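Local coordinates for protein putative trimethylamine methyltransferase (Rhizobium meliloti, PDB 4YYC) that probably acts as a methyltransferase of the trimethylamine methyltransferase family, at residues F161-K166 with S491-Y496; A171-S176 with M416-A421; L390-W395 with D412-M417; K406-Q411 with N486-S491. One frame throughout, in Å; residues are numbered along the deposited sequence. Where two conformers were deposited one is given.

How the contacts relate
Helix 404-420 runs through three of the four contacts and illustrates how one helix can join several parts of a fold. Its 406-411 turns pack on helix 481-495 in contact 4, its 412-417 turns meet the loop 390-395 in contact 3, and its last turns receive the earlier loop 171-176 in contact 2. Contacts 2 and 3, centres about 8 Å apart, share M416 and M417; contacts 3 and 4 have centres about 11 Å apart. Contact 1, its centre about 10 Å from that of contact 4, shares S491 with it and adds helix 158-170. Helix 404-420 thus links the outer helices of contacts 1 and 4 to the buried loops of contacts 2 and 3, which also reach the second subunit.

Contact 1: residues F161-K166 with S491-Y496; sequences FRNFVK and SWLEHY
K166, on helix 158-170, and Y496, just past the end of helix 481-495, bring the two backbones nearest each other, with K166 CA 7.2 Å from Y496 CA. The lysine chain, fully extended beyond CG, crosses the tyrosine at about a right angle and lies over one ring face. Its CG sits 3.7 Å from the centroid of the Y496 ring and only 12° off the normal, a CH-pi contact. Beside it, the L493 CD2 methyl packs 3.9 Å from K166 CB and equally far from N163 OD1, while N163 ND2 is hydrogen-bonded to Y404 OH. Replacing Y496 with an alanine would probably uncover the K166 methylenes and leave the backbone oxygen of Y203 without the phenol it bonds. Water 1 accepts from K166 NZ at 3.0 Å and donates to L493 O at 2.7 Å. The lysine thus does double duty in this surface contact: its hydrocarbon part packs on an aromatic face, while its ammonium end, probably charged, stays hydrated and reaches the second helix through water.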
loop_
_atom_site.group_PDB
_atom_site.type_symbol
_atom_site.label_atom_id
_atom_site.label_comp_id
_atom_site.label_asym_id
_atom_site.label_seq_id
_atom_site.Cartn_x
_atom_site.Cartn_y
_atom_site.Cartn_z
ATOM N N PHE A 161 -20.365 -14.614 -15.873
ATOM C CA PHE A 161 -21.040 -13.510 -15.152
ATOM C C PHE A 161 -21.664 -14.044 -13.860
ATOM O O PHE A 161 -21.457 -13.542 -12.757
ATOM C CB PHE A 161 -22.116 -12.915 -16.061
ATOM C CG PHE A 161 -22.679 -11.608 -15.585
ATOM C CD1 PHE A 161 -23.661 -11.536 -14.582
ATOM C CD2 PHE A 161 -22.200 -10.418 -16.101
ATOM C CE1 PHE A 161 -24.128 -10.311 -14.141
ATOM C CE2 PHE A 161 -22.670 -9.208 -15.660
ATOM C CZ PHE A 161 -23.644 -9.163 -14.666
ATOM N N ARG A 162 -22.407 -15.128 -14.003
ATOM C CA ARG A 162 -23.029 -15.742 -12.837
ATOM C C ARG A 162 -21.992 -16.200 -11.811
ATOM O O ARG A 162 -22.180 -15.982 -10.607
ATOM C CB ARG A 162 -23.922 -16.894 -13.246
ATOM C CG ARG A 162 -25.178 -16.393 -13.917
ATOM C CD ARG A 162 -25.923 -17.533 -14.535
ATOM N NE ARG A 162 -27.180 -17.098 -15.089
ATOM C CZ ARG A 162 -28.065 -17.939 -15.630
ATOM N NH1 ARG A 162 -27.830 -19.269 -15.701
ATOM N NH2 ARG A 162 -29.208 -17.438 -16.077
ATOM N N ASN A 163 -20.905 -16.803 -12.273
ATOM C CA ASN A 163 -19.860 -17.220 -11.347
ATOM C C ASN A 163 -19.307 -16.026 -10.539
ATOM O O ASN A 163 -19.046 -16.165 -9.342
ATOM C CB ASN A 163 -18.740 -17.954 -12.045
ATOM C CG ASN A 163 -19.120 -19.349 -12.462
ATOM O OD1 ASN A 163 -20.068 -19.930 -11.924
ATOM N ND2 ASN A 163 -18.380 -19.912 -13.404
ATOM N N PHE A 164 -19.070 -14.903 -11.189
ATOM C CA PHE A 164 -18.575 -13.716 -10.492
ATOM C C PHE A 164 -19.599 -13.171 -9.521
ATOM O O PHE A 164 -19.218 -12.744 -8.440
ATOM C CB PHE A 164 -18.056 -12.638 -11.429
ATOM C CG PHE A 164 -16.675 -12.952 -12.006
ATOM C CD1 PHE A 164 -15.534 -12.838 -11.221
ATOM C CD2 PHE A 164 -16.510 -13.303 -13.356
ATOM C CE1 PHE A 164 -14.275 -13.118 -11.744
ATOM C CE2 PHE A 164 -15.236 -13.622 -13.876
ATOM C CZ PHE A 164 -14.141 -13.553 -13.048
ATOM N N VAL A 165 -20.885 -13.197 -9.900
ATOM C CA VAL A 165 -21.905 -12.813 -8.960
ATOM C C VAL A 165 -21.889 -13.724 -7.728
ATOM O O VAL A 165 -21.980 -13.254 -6.593
ATOM C CB VAL A 165 -23.288 -12.726 -9.597
ATOM C CG1 VAL A 165 -24.339 -12.429 -8.549
ATOM C CG2 VAL A 165 -23.297 -11.601 -10.626
ATOM N N LYS A 166 -21.776 -15.029 -7.960
ATOM C CA LYS A 166 -21.688 -15.986 -6.870
ATOM C C LYS A 166 -20.489 -15.722 -5.954
ATOM O O LYS A 166 -20.617 -15.722 -4.737
ATOM C CB LYS A 166 -21.638 -17.428 -7.398
ATOM C CG LYS A 166 -22.903 -17.885 -8.144
ATOM C CD LYS A 166 -22.682 -19.284 -8.700
ATOM C CE LYS A 166 -23.941 -19.825 -9.334
ATOM N NZ LYS A 166 -23.778 -21.144 -9.980
ATOM N N SER A 491 -13.812 -24.456 -4.821
ATOM C CA SER A 491 -14.441 -24.909 -3.624
ATOM C C SER A 491 -15.647 -24.050 -3.283
ATOM O O SER A 491 -16.722 -24.569 -2.969
ATOM C CB SER A 491 -13.464 -24.898 -2.457
ATOM O OG SER A 491 -14.093 -25.513 -1.346
ATOM N N TRP A 492 -15.462 -22.731 -3.352
ATOM C CA TRP A 492 -16.572 -21.821 -3.093
ATOM C C TRP A 492 -17.732 -22.065 -4.060
ATOM O O TRP A 492 -18.906 -22.103 -3.646
ATOM C CB TRP A 492 -16.132 -20.369 -3.184
ATOM C CG TRP A 492 -15.383 -19.830 -2.026
ATOM C CD1 TRP A 492 -14.758 -20.517 -1.029
ATOM C CD2 TRP A 492 -15.137 -18.443 -1.775
ATOM N NE1 TRP A 492 -14.113 -19.627 -0.177
ATOM C CE2 TRP A 492 -14.357 -18.352 -0.611
ATOM C CE3 TRP A 492 -15.527 -17.255 -2.422
ATOM C CZ2 TRP A 492 -13.956 -17.122 -0.077
ATOM C CZ3 TRP A 492 -15.112 -16.054 -1.903
ATOM C CH2 TRP A 492 -14.348 -16.001 -0.741
ATOM N N LEU A 493 -17.418 -22.255 -5.333
ATOM C CA LEU A 493 -18.483 -22.409 -6.334
ATOM C C LEU A 493 -19.210 -23.745 -6.150
ATOM O O LEU A 493 -20.434 -23.816 -6.361
ATOM C CB LEU A 493 -17.927 -22.278 -7.728
ATOM C CG LEU A 493 -17.571 -20.853 -8.144
ATOM C CD1 LEU A 493 -16.797 -20.898 -9.445
ATOM C CD2 LEU A 493 -18.807 -19.961 -8.284
ATOM N N GLU A 494 -18.487 -24.762 -5.705
ATOM C CA GLU A 494 -19.118 -26.051 -5.364
ATOM C C GLU A 494 -20.062 -25.969 -4.184
ATOM O O GLU A 494 -21.094 -26.644 -4.192
ATOM C CB GLU A 494 -18.062 -27.138 -5.113
ATOM C CG GLU A 494 -17.462 -27.593 -6.410
ATOM N N HIS A 495 -19.736 -25.149 -3.186
ATOM C CA HIS A 495 -20.543 -25.036 -1.989
ATOM C C HIS A 495 -21.596 -23.969 -1.974
ATOM O O HIS A 495 -22.424 -23.947 -1.083
ATOM C CB HIS A 495 -19.635 -24.990 -0.773
ATOM C CG HIS A 495 -18.907 -26.291 -0.596
ATOM N ND1 HIS A 495 -17.640 -26.506 -1.096
ATOM C CD2 HIS A 495 -19.326 -27.486 -0.109
ATOM C CE1 HIS A 495 -17.275 -27.751 -0.847
ATOM N NE2 HIS A 495 -18.277 -28.367 -0.243
ATOM N N TYR A 496 -21.584 -23.125 -2.989
ATOM C CA TYR A 496 -22.545 -22.045 -3.117
ATOM C C TYR A 496 -23.994 -22.514 -3.022
ATOM O O TYR A 496 -24.369 -23.545 -3.595
ATOM C CB TYR A 496 -22.324 -21.360 -4.469
ATOM C CG TYR A 496 -23.379 -20.361 -4.815
ATOM C CD1 TYR A 496 -23.301 -19.061 -4.376
ATOM C CD2 TYR A 496 -24.449 -20.720 -5.622
ATOM C CE1 TYR A 496 -24.275 -18.125 -4.719
ATOM C CE2 TYR A 496 -25.421 -19.809 -5.958
ATOM C CZ TYR A 496 -25.327 -18.507 -5.505
ATOM O OH TYR A 496 -26.287 -17.591 -5.853
HETATM O O HOH W 1 -21.892 -22.810 -8.440
#

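Contact 2: residues A171-S176 with M416-A421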
loop_
_atom_site.group_PDB
_atom_site.type_symbol
_atom_site.label_atom_id
_atom_site.label_comp_id
_atom_site.label_asym_id
_atom_site.label_seq_id
_atom_site.Cartn_x
_atom_site.Cartn_y
_atom_site.Cartn_z
ATOM N N ALA A 171 -17.847 -13.711 -1.017
ATOM C CA ALA A 171 -16.659 -12.988 -0.504
ATOM C C ALA A 171 -17.105 -12.131 0.704
ATOM O O ALA A 171 -17.951 -11.243 0.549
ATOM C CB ALA A 171 -16.097 -12.095 -1.558
ATOM N N PRO A 172 -16.501 -12.340 1.889
ATOM C CA PRO A 172 -17.098 -11.693 3.065
ATOM C C PRO A 172 -16.986 -10.162 3.073
ATOM O O PRO A 172 -17.850 -9.500 3.647
ATOM C CB PRO A 172 -16.312 -12.259 4.248
ATOM C CG PRO A 172 -15.644 -13.450 3.746
ATOM C CD PRO A 172 -15.598 -13.438 2.253
ATOM N N SER A 173 -15.962 -9.593 2.443
ATOM C CA SER A 173 -15.821 -8.134 2.422
ATOM C C SER A 173 -16.185 -7.526 1.093
ATOM O O SER A 173 -15.911 -6.356 0.859
ATOM C CB SER A 173 -14.428 -7.670 2.913
ATOM O OG SER A 173 -14.278 -7.850 4.308
HETATM N N MSE A 174 -16.862 -8.278 0.222
HETATM C CA MSE A 174 -17.434 -7.690 -1.014
HETATM C C MSE A 174 -18.806 -7.223 -0.634
HETATM O O MSE A 174 -19.697 -8.035 -0.398
HETATM C CB MSE A 174 -17.410 -8.715 -2.146
HETATM C CG MSE A 174 -17.781 -8.136 -3.490
HETATM SE SE MSE A 174 -16.547 -6.675 -3.975
HETATM C CE MSE A 174 -15.170 -7.785 -4.551
ATOM N N HIS A 175 -19.041 -5.921 -0.557
ATOM C CA HIS A 175 -20.304 -5.440 -0.016
ATOM C C HIS A 175 -21.381 -5.289 -1.073
ATOM O O HIS A 175 -22.555 -5.312 -0.726
ATOM C CB HIS A 175 -20.098 -4.123 0.698
ATOM C CG HIS A 175 -18.935 -4.173 1.655
ATOM N ND1 HIS A 175 -17.775 -3.475 1.439
ATOM C CD2 HIS A 175 -18.748 -4.869 2.802
ATOM C CE1 HIS A 175 -16.922 -3.726 2.417
ATOM N NE2 HIS A 175 -17.489 -4.578 3.252
ATOM N N SER A 176 -20.984 -5.080 -2.308
ATOM C CA SER A 176 -21.919 -4.963 -3.440
ATOM C C SER A 176 -21.705 -6.096 -4.404
ATOM O O SER A 176 -20.577 -6.529 -4.611
ATOM C CB SER A 176 -21.640 -3.665 -4.168
ATOM O OG SER A 176 -22.334 -3.549 -5.401
HETATM N N MSE A 416 -8.570 -7.580 4.675
HETATM C CA MSE A 416 -7.509 -6.920 5.463
HETATM C C MSE A 416 -7.839 -5.455 5.568
HETATM O O MSE A 416 -7.697 -4.866 6.633
HETATM C CB MSE A 416 -6.154 -7.130 4.820
HETATM C CG MSE A 416 -5.791 -8.570 5.054
HETATM SE SE MSE A 416 -3.988 -8.787 4.254
HETATM C CE MSE A 416 -4.313 -10.723 3.856
HETATM N N MSE A 417 -8.299 -4.851 4.493
HETATM C CA MSE A 417 -8.661 -3.440 4.517
HETATM C C MSE A 417 -9.836 -3.181 5.457
HETATM O O MSE A 417 -9.852 -2.210 6.211
HETATM C CB MSE A 417 -9.043 -2.897 3.135
HETATM C CG MSE A 417 -7.944 -3.024 2.089
HETATM SE SE MSE A 417 -6.279 -2.052 2.503
HETATM C CE MSE A 417 -4.926 -3.220 1.596
ATOM N N GLN A 418 -10.807 -4.090 5.482
ATOM C CA GLN A 418 -11.942 -3.985 6.379
ATOM C C GLN A 418 -11.478 -3.993 7.838
ATOM O O GLN A 418 -11.954 -3.197 8.647
ATOM C CB GLN A 418 -12.921 -5.149 6.099
ATOM C CG GLN A 418 -14.115 -5.181 7.007
ATOM C CD GLN A 418 -15.469 -5.130 6.333
ATOM O OE1 GLN A 418 -15.646 -5.640 5.219
ATOM N NE2 GLN A 418 -16.457 -4.623 7.054
ATOM N N LYS A 419 -10.552 -4.868 8.150
ATOM C CA LYS A 419 -10.045 -4.933 9.527
ATOM C C LYS A 419 -9.199 -3.693 9.862
ATOM O O LYS A 419 -9.346 -3.123 10.954
ATOM C CB LYS A 419 -9.263 -6.228 9.711
ATOM C CG LYS A 419 -8.638 -6.398 11.081
ATOM C CD LYS A 419 -9.724 -6.479 12.184
ATOM C CE LYS A 419 -9.080 -6.664 13.556
ATOM N NZ LYS A 419 -8.201 -7.873 13.549
HETATM N N MSE A 420 -8.333 -3.268 8.935
HETATM C CA MSE A 420 -7.489 -2.067 9.111
HETATM C C MSE A 420 -8.316 -0.863 9.450
HETATM O O MSE A 420 -7.956 -0.031 10.292
HETATM C CB MSE A 420 -6.691 -1.801 7.822
HETATM C CG MSE A 420 -5.833 -0.533 7.821
HETATM SE SE MSE A 420 -4.218 -1.016 8.836
HETATM C CE MSE A 420 -3.588 -2.115 7.323
ATOM N N ALA A 421 -9.439 -0.725 8.765
ATOM C CA ALA A 421 -10.323 0.437 8.911
ATOM C C ALA A 421 -10.859 0.619 10.302
ATOM O O ALA A 421 -11.262 1.734 10.632
ATOM C CB ALA A 421 -11.473 0.295 7.939
#
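Q418 reaches from the last turns of helix 404-420 to S173 and H175, two residues of the loop that follows helix 158-170. Starting at CB, which lies 3.5 Å from S173 OG, the chain leaves with CG anti to the backbone N (chi1 178°) and then bends at chi2, which carries the amide across to the loop. CG passes 3.8 Å from the same serine oxygen, and CD stands 3.7 Å from H175 NE2, at the edge of the imidazole. The carbonyl oxygen OE1 takes two hydrogen bonds: from S173 OG at 2.8 Å and from H175 NE2 at 2.9 Å. The two donors arrive from opposite faces of the carbonyl plane, each tilted from it by roughly 25°.

The serine stands in a type I beta turn, A171 to M174, formed as the chain leaves its helix, and the S173 carbonyl oxygen lies over one face of the H175 ring, offset toward its rim. That ring keeps OE1 close to its own plane, with the amide turned 67° against it; its other nitrogen, ND1, accepts from the backbone N of F137. A leucine in place of Q418 would probably leave both S173 OG and H175 NE2, each buried, without their shared acceptor. At the last atom, NE2, the glutamine amide donates to P42 O, bringing an N-terminal part of the chain to the same group.

Contact 3: residues L390-W395 with D412-M417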
loop_
_atom_site.group_PDB
_atom_site.type_symbol
_atom_site.label_atom_id
_atom_site.label_comp_id
_atom_site.label_asym_id
_atom_site.label_seq_id
_atom_site.Cartn_x
_atom_site.Cartn_y
_atom_site.Cartn_z
ATOM N N LEU A 390 -15.480 0.750 -7.051
ATOM C CA LEU A 390 -15.609 -0.112 -8.206
ATOM C C LEU A 390 -14.282 -0.790 -8.458
ATOM O O LEU A 390 -13.218 -0.250 -8.139
ATOM C CB LEU A 390 -16.019 0.736 -9.414
ATOM C CG LEU A 390 -16.613 -0.039 -10.603
ATOM C CD1 LEU A 390 -17.824 -0.836 -10.182
ATOM C CD2 LEU A 390 -16.917 0.995 -11.699
ATOM N N HIS A 391 -14.300 -2.010 -8.999
ATOM C CA HIS A 391 -13.080 -2.731 -9.348
ATOM C C HIS A 391 -12.262 -3.123 -8.116
ATOM O O HIS A 391 -11.033 -3.206 -8.159
ATOM C CB HIS A 391 -12.150 -2.026 -10.317
ATOM C CG HIS A 391 -12.827 -1.293 -11.437
ATOM N ND1 HIS A 391 -13.544 -1.915 -12.430
ATOM C CD2 HIS A 391 -12.799 0.010 -11.763
ATOM C CE1 HIS A 391 -13.962 -1.027 -13.299
ATOM N NE2 HIS A 391 -13.519 0.156 -12.926
ATOM N N ALA A 392 -12.933 -3.366 -7.004
ATOM C CA ALA A 392 -12.192 -3.768 -5.800
ATOM C C ALA A 392 -11.546 -5.130 -5.890
ATOM O O ALA A 392 -10.561 -5.388 -5.189
ATOM C CB ALA A 392 -13.126 -3.701 -4.593
ATOM N N ALA A 393 -12.058 -6.008 -6.742
ATOM C CA ALA A 393 -11.474 -7.348 -6.977
ATOM C C ALA A 393 -11.740 -7.845 -8.346
ATOM O O ALA A 393 -12.877 -7.684 -8.871
ATOM C CB ALA A 393 -11.961 -8.356 -5.981
ATOM N N GLY A 394 -10.767 -8.504 -8.920
ATOM C CA GLY A 394 -10.936 -9.211 -10.183
ATOM C C GLY A 394 -10.329 -8.613 -11.440
ATOM O O GLY A 394 -10.213 -9.331 -12.458
ATOM N N TRP A 395 -9.993 -7.320 -11.432
ATOM C CA TRP A 395 -9.425 -6.658 -12.613
ATOM C C TRP A 395 -8.018 -7.137 -12.938
ATOM O O TRP A 395 -7.124 -7.141 -12.068
ATOM C CB TRP A 395 -9.393 -5.164 -12.317
ATOM C CG TRP A 395 -8.702 -4.227 -13.224
ATOM C CD1 TRP A 395 -7.364 -4.160 -13.524
ATOM C CD2 TRP A 395 -9.301 -3.105 -13.891
ATOM N NE1 TRP A 395 -7.099 -3.034 -14.291
ATOM C CE2 TRP A 395 -8.269 -2.386 -14.537
ATOM C CE3 TRP A 395 -10.623 -2.642 -14.022
ATOM C CZ2 TRP A 395 -8.524 -1.255 -15.287
ATOM C CZ3 TRP A 395 -10.843 -1.527 -14.749
ATOM C CH2 TRP A 395 -9.813 -0.862 -15.389
ATOM N N ASP A 412 -9.373 -11.245 -0.608
ATOM C CA ASP A 412 -8.641 -11.495 0.627
ATOM C C ASP A 412 -8.028 -10.188 1.157
ATOM O O ASP A 412 -8.181 -9.837 2.351
ATOM C CB ASP A 412 -7.610 -12.590 0.355
ATOM C CG ASP A 412 -6.816 -12.969 1.542
ATOM O OD1 ASP A 412 -7.340 -12.902 2.690
ATOM O OD2 ASP A 412 -5.636 -13.363 1.342
ATOM N N GLN A 413 -7.429 -9.416 0.258
ATOM C CA GLN A 413 -6.927 -8.105 0.606
ATOM C C GLN A 413 -8.041 -7.215 1.115
ATOM O O GLN A 413 -7.851 -6.416 2.056
ATOM C CB GLN A 413 -6.143 -7.461 -0.556
ATOM C CG GLN A 413 -4.886 -8.221 -0.919
ATOM C CD GLN A 413 -3.856 -8.227 0.223
ATOM O OE1 GLN A 413 -3.506 -7.166 0.753
ATOM N NE2 GLN A 413 -3.408 -9.402 0.613
ATOM N N LEU A 414 -9.216 -7.309 0.501
ATOM C CA LEU A 414 -10.329 -6.485 0.969
ATOM C C LEU A 414 -10.660 -6.775 2.423
ATOM O O LEU A 414 -11.049 -5.859 3.159
ATOM C CB LEU A 414 -11.570 -6.639 0.083
ATOM C CG LEU A 414 -11.394 -6.309 -1.402
ATOM C CD1 LEU A 414 -12.724 -6.581 -2.083
ATOM C CD2 LEU A 414 -10.927 -4.878 -1.634
ATOM N N GLY A 415 -10.606 -8.049 2.830
ATOM C CA GLY A 415 -10.832 -8.379 4.252
ATOM C C GLY A 415 -9.802 -7.706 5.163
ATOM O O GLY A 415 -10.152 -7.260 6.273
HETATM N N MSE A 416 -8.570 -7.580 4.675
HETATM C CA MSE A 416 -7.509 -6.920 5.463
HETATM C C MSE A 416 -7.839 -5.455 5.568
HETATM O O MSE A 416 -7.697 -4.866 6.633
HETATM C CB MSE A 416 -6.154 -7.130 4.820
HETATM C CG MSE A 416 -5.791 -8.570 5.054
HETATM SE SE MSE A 416 -3.988 -8.787 4.254
HETATM C CE MSE A 416 -4.313 -10.723 3.856
HETATM N N MSE A 417 -8.299 -4.851 4.493
HETATM C CA MSE A 417 -8.661 -3.440 4.517
HETATM C C MSE A 417 -9.836 -3.181 5.457
HETATM O O MSE A 417 -9.852 -2.210 6.211
HETATM C CB MSE A 417 -9.043 -2.897 3.135
HETATM C CG MSE A 417 -7.944 -3.024 2.089
HETATM SE SE MSE A 417 -6.279 -2.052 2.503
HETATM C CE MSE A 417 -4.926 -3.220 1.596
#
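L414 and A392 carry most of this small, buried meeting of helix 404-420 with the loop between strands 388-389 and 395-396. The apolar contacts come first. With CG anti to its carbonyl carbon (chi1 -58°), L414 directs its forked end at the loop, and the fork faces A392 CB, with CD1 3.8 Å and CD2 3.9 Å away. The next residue contributes more loosely, A393 CB lying 4.4 Å from L414 CD1. Both alanine methyls therefore meet the same branch of the leucine, and CD2 is left to the first of them. F137, L378 and the M174 methyl also pack on the leucine, and that methyl touches A393 CB as well.

As in other members of the family, the fold is probably a TIM barrel, and this loop follows the short strand 388-389.

Contact with the loop backbone is of a second kind. L414 CD2 rests 3.6 Å from A392 O in a van der Waals touch; the oxygen's polar need is met by S359 OG. No hydrogen bond joins the two segments, whose backbones come nearest where A392 CA lies 7.5 Å from L414 CA.

Within the loop, the imidazole of H391 is sandwiched between L390 and W395, with W395 CZ3 3.4 Å above the plane of the H391 ring. Its NE2 is hydrogen-bonded to an unidentified ligand, probably carried in from the crystallisation liquor.

Contact 4: residues K406-Q411 with N486-S491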
loop_
_atom_site.group_PDB
_atom_site.type_symbol
_atom_site.label_atom_id
_atom_site.label_comp_id
_atom_site.label_asym_id
_atom_site.label_seq_id
_atom_site.Cartn_x
_atom_site.Cartn_y
_atom_site.Cartn_z
ATOM N N LYS A 406 -7.383 -13.808 -9.720
ATOM C CA LYS A 406 -7.153 -12.469 -9.221
ATOM C C LYS A 406 -8.284 -12.005 -8.288
ATOM O O LYS A 406 -8.029 -11.377 -7.263
ATOM C CB LYS A 406 -6.989 -11.518 -10.373
ATOM C CG LYS A 406 -6.867 -10.044 -10.040
ATOM C CD LYS A 406 -5.588 -9.726 -9.423
ATOM C CE LYS A 406 -5.084 -8.240 -9.538
ATOM N NZ LYS A 406 -6.208 -7.230 -9.405
ATOM N N PHE A 407 -9.521 -12.320 -8.626
ATOM C CA PHE A 407 -10.626 -11.969 -7.763
ATOM C C PHE A 407 -10.427 -12.530 -6.357
ATOM O O PHE A 407 -10.633 -11.844 -5.365
ATOM C CB PHE A 407 -11.945 -12.499 -8.361
ATOM C CG PHE A 407 -13.140 -12.128 -7.555
ATOM C CD1 PHE A 407 -13.519 -12.881 -6.420
ATOM C CD2 PHE A 407 -13.901 -11.023 -7.915
ATOM C CE1 PHE A 407 -14.628 -12.512 -5.669
ATOM C CE2 PHE A 407 -15.046 -10.690 -7.164
ATOM C CZ PHE A 407 -15.377 -11.412 -6.048
HETATM N N MSE A 408 -10.017 -13.797 -6.271
HETATM C CA MSE A 408 -9.835 -14.438 -4.947
HETATM C C MSE A 408 -8.723 -13.803 -4.151
HETATM O O MSE A 408 -8.841 -13.598 -2.937
HETATM C CB MSE A 408 -9.605 -15.939 -5.118
HETATM C CG MSE A 408 -10.756 -16.674 -5.811
HETATM SE SE MSE A 408 -12.441 -16.508 -4.837
HETATM C CE MSE A 408 -11.850 -17.385 -3.198
ATOM N N ILE A 409 -7.633 -13.467 -4.825
ATOM C CA ILE A 409 -6.483 -12.838 -4.140
ATOM C C ILE A 409 -6.882 -11.438 -3.652
ATOM O O ILE A 409 -6.632 -11.050 -2.496
ATOM C CB ILE A 409 -5.263 -12.730 -5.083
ATOM C CG1 ILE A 409 -4.759 -14.130 -5.459
ATOM C CG2 ILE A 409 -4.146 -11.841 -4.469
ATOM C CD1 ILE A 409 -3.802 -14.117 -6.646
ATOM N N ASP A 410 -7.574 -10.703 -4.514
ATOM C CA ASP A 410 -7.966 -9.347 -4.173
ATOM C C ASP A 410 -8.993 -9.328 -3.037
ATOM O O ASP A 410 -8.921 -8.473 -2.143
ATOM C CB ASP A 410 -8.596 -8.623 -5.373
ATOM C CG ASP A 410 -7.639 -8.336 -6.511
ATOM O OD1 ASP A 410 -6.422 -8.199 -6.267
ATOM O OD2 ASP A 410 -8.140 -8.110 -7.683
ATOM N N GLN A 411 -9.975 -10.201 -3.085
ATOM C CA GLN A 411 -11.000 -10.173 -2.034
ATOM C C GLN A 411 -10.432 -10.453 -0.643
ATOM O O GLN A 411 -10.968 -9.970 0.375
ATOM C CB GLN A 411 -12.232 -11.041 -2.383
ATOM C CG GLN A 411 -12.018 -12.516 -2.430
ATOM C CD GLN A 411 -11.989 -13.192 -1.092
ATOM O OE1 GLN A 411 -12.807 -12.919 -0.224
ATOM N NE2 GLN A 411 -11.022 -14.068 -0.895
ATOM N N ASN A 486 -7.128 -20.539 -7.170
ATOM C CA ASN A 486 -7.889 -21.388 -8.096
ATOM C C ASN A 486 -8.700 -22.452 -7.323
ATOM O O ASN A 486 -9.942 -22.605 -7.506
ATOM C CB ASN A 486 -6.935 -22.038 -9.084
ATOM C CG ASN A 486 -7.656 -22.742 -10.214
ATOM O OD1 ASN A 486 -8.284 -23.786 -10.001
ATOM N ND2 ASN A 486 -7.536 -22.210 -11.403
ATOM N N ALA A 487 -8.024 -23.158 -6.416
ATOM C CA ALA A 487 -8.671 -24.201 -5.647
ATOM C C ALA A 487 -9.782 -23.665 -4.758
ATOM O O ALA A 487 -10.855 -24.272 -4.658
ATOM C CB ALA A 487 -7.666 -24.937 -4.796
ATOM N N LEU A 488 -9.550 -22.483 -4.194
ATOM C CA LEU A 488 -10.502 -21.891 -3.299
ATOM C C LEU A 488 -11.758 -21.434 -4.079
ATOM O O LEU A 488 -12.891 -21.642 -3.608
ATOM C CB LEU A 488 -9.894 -20.738 -2.502
ATOM C CG LEU A 488 -10.784 -20.317 -1.331
ATOM C CD1 LEU A 488 -11.036 -21.429 -0.326
ATOM C CD2 LEU A 488 -10.164 -19.126 -0.655
ATOM N N ALA A 489 -11.552 -20.818 -5.241
ATOM C CA ALA A 489 -12.681 -20.419 -6.105
ATOM C C ALA A 489 -13.515 -21.654 -6.458
ATOM O O ALA A 489 -14.747 -21.595 -6.411
ATOM C CB ALA A 489 -12.205 -19.754 -7.369
ATOM N N ARG A 490 -12.834 -22.733 -6.817
ATOM C CA ARG A 490 -13.575 -23.973 -7.189
ATOM C C ARG A 490 -14.405 -24.494 -6.005
ATOM O O ARG A 490 -15.560 -24.912 -6.167
ATOM C CB ARG A 490 -12.604 -25.030 -7.696
ATOM C CG ARG A 490 -12.023 -24.712 -9.068
ATOM C CD ARG A 490 -11.050 -25.769 -9.494
ATOM N NE ARG A 490 -10.405 -25.515 -10.773
ATOM C CZ ARG A 490 -10.862 -25.867 -11.969
ATOM N NH1 ARG A 490 -12.036 -26.482 -12.126
ATOM N NH2 ARG A 490 -10.126 -25.635 -13.050
ATOM N N SER A 491 -13.812 -24.456 -4.821
ATOM C CA SER A 491 -14.441 -24.909 -3.624
ATOM C C SER A 491 -15.647 -24.050 -3.283
ATOM O O SER A 491 -16.722 -24.569 -2.969
ATOM C CB SER A 491 -13.464 -24.898 -2.457
ATOM O OG SER A 491 -14.093 -25.513 -1.346
#
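M408, a selenomethionine on helix 404-420, packs against L488 and A489 of helix 481-495, and no hydrogen bond passes between the two segments. The apolar contacts are made by successive atoms of its chain. CG lies 3.7 Å from the A489 CB methyl, and SE passes by the same alanine. The chain then bends at chi2 and chi3 (-60° and -62°), which swings the terminal methyl CE to 3.5 Å from L488 CD2. The leucine crosses it at about a right angle. The small A489 probably allows the close approach, M408 CA being 6.7 Å from A489 CA.

Polar bonds run within each helix. Q411 NE2 donates back to M408 O at 3.0 Å, in the carbonyl plane and on a lone pair. R490 NE reaches N486 OD1 at 2.8 Å, one turn earlier, while its NH2 forms a salt bridge with D150.

The charged pair is K406 and D410, whose salt bridge of 2.7 Å between NZ and OD2 uses the carboxylate's syn lone pair. The same OD2 accepts from G394 N, and K406 NZ also donates to W395 O, which secures the buried charges to the loop and the start of strand 395-396.

A485 and W492 complete the ring of four residues around M408, at the spacing i, i+3, i+4 and i+7, the hole of knobs-into-holes helix packing with the selenomethionine as its knob.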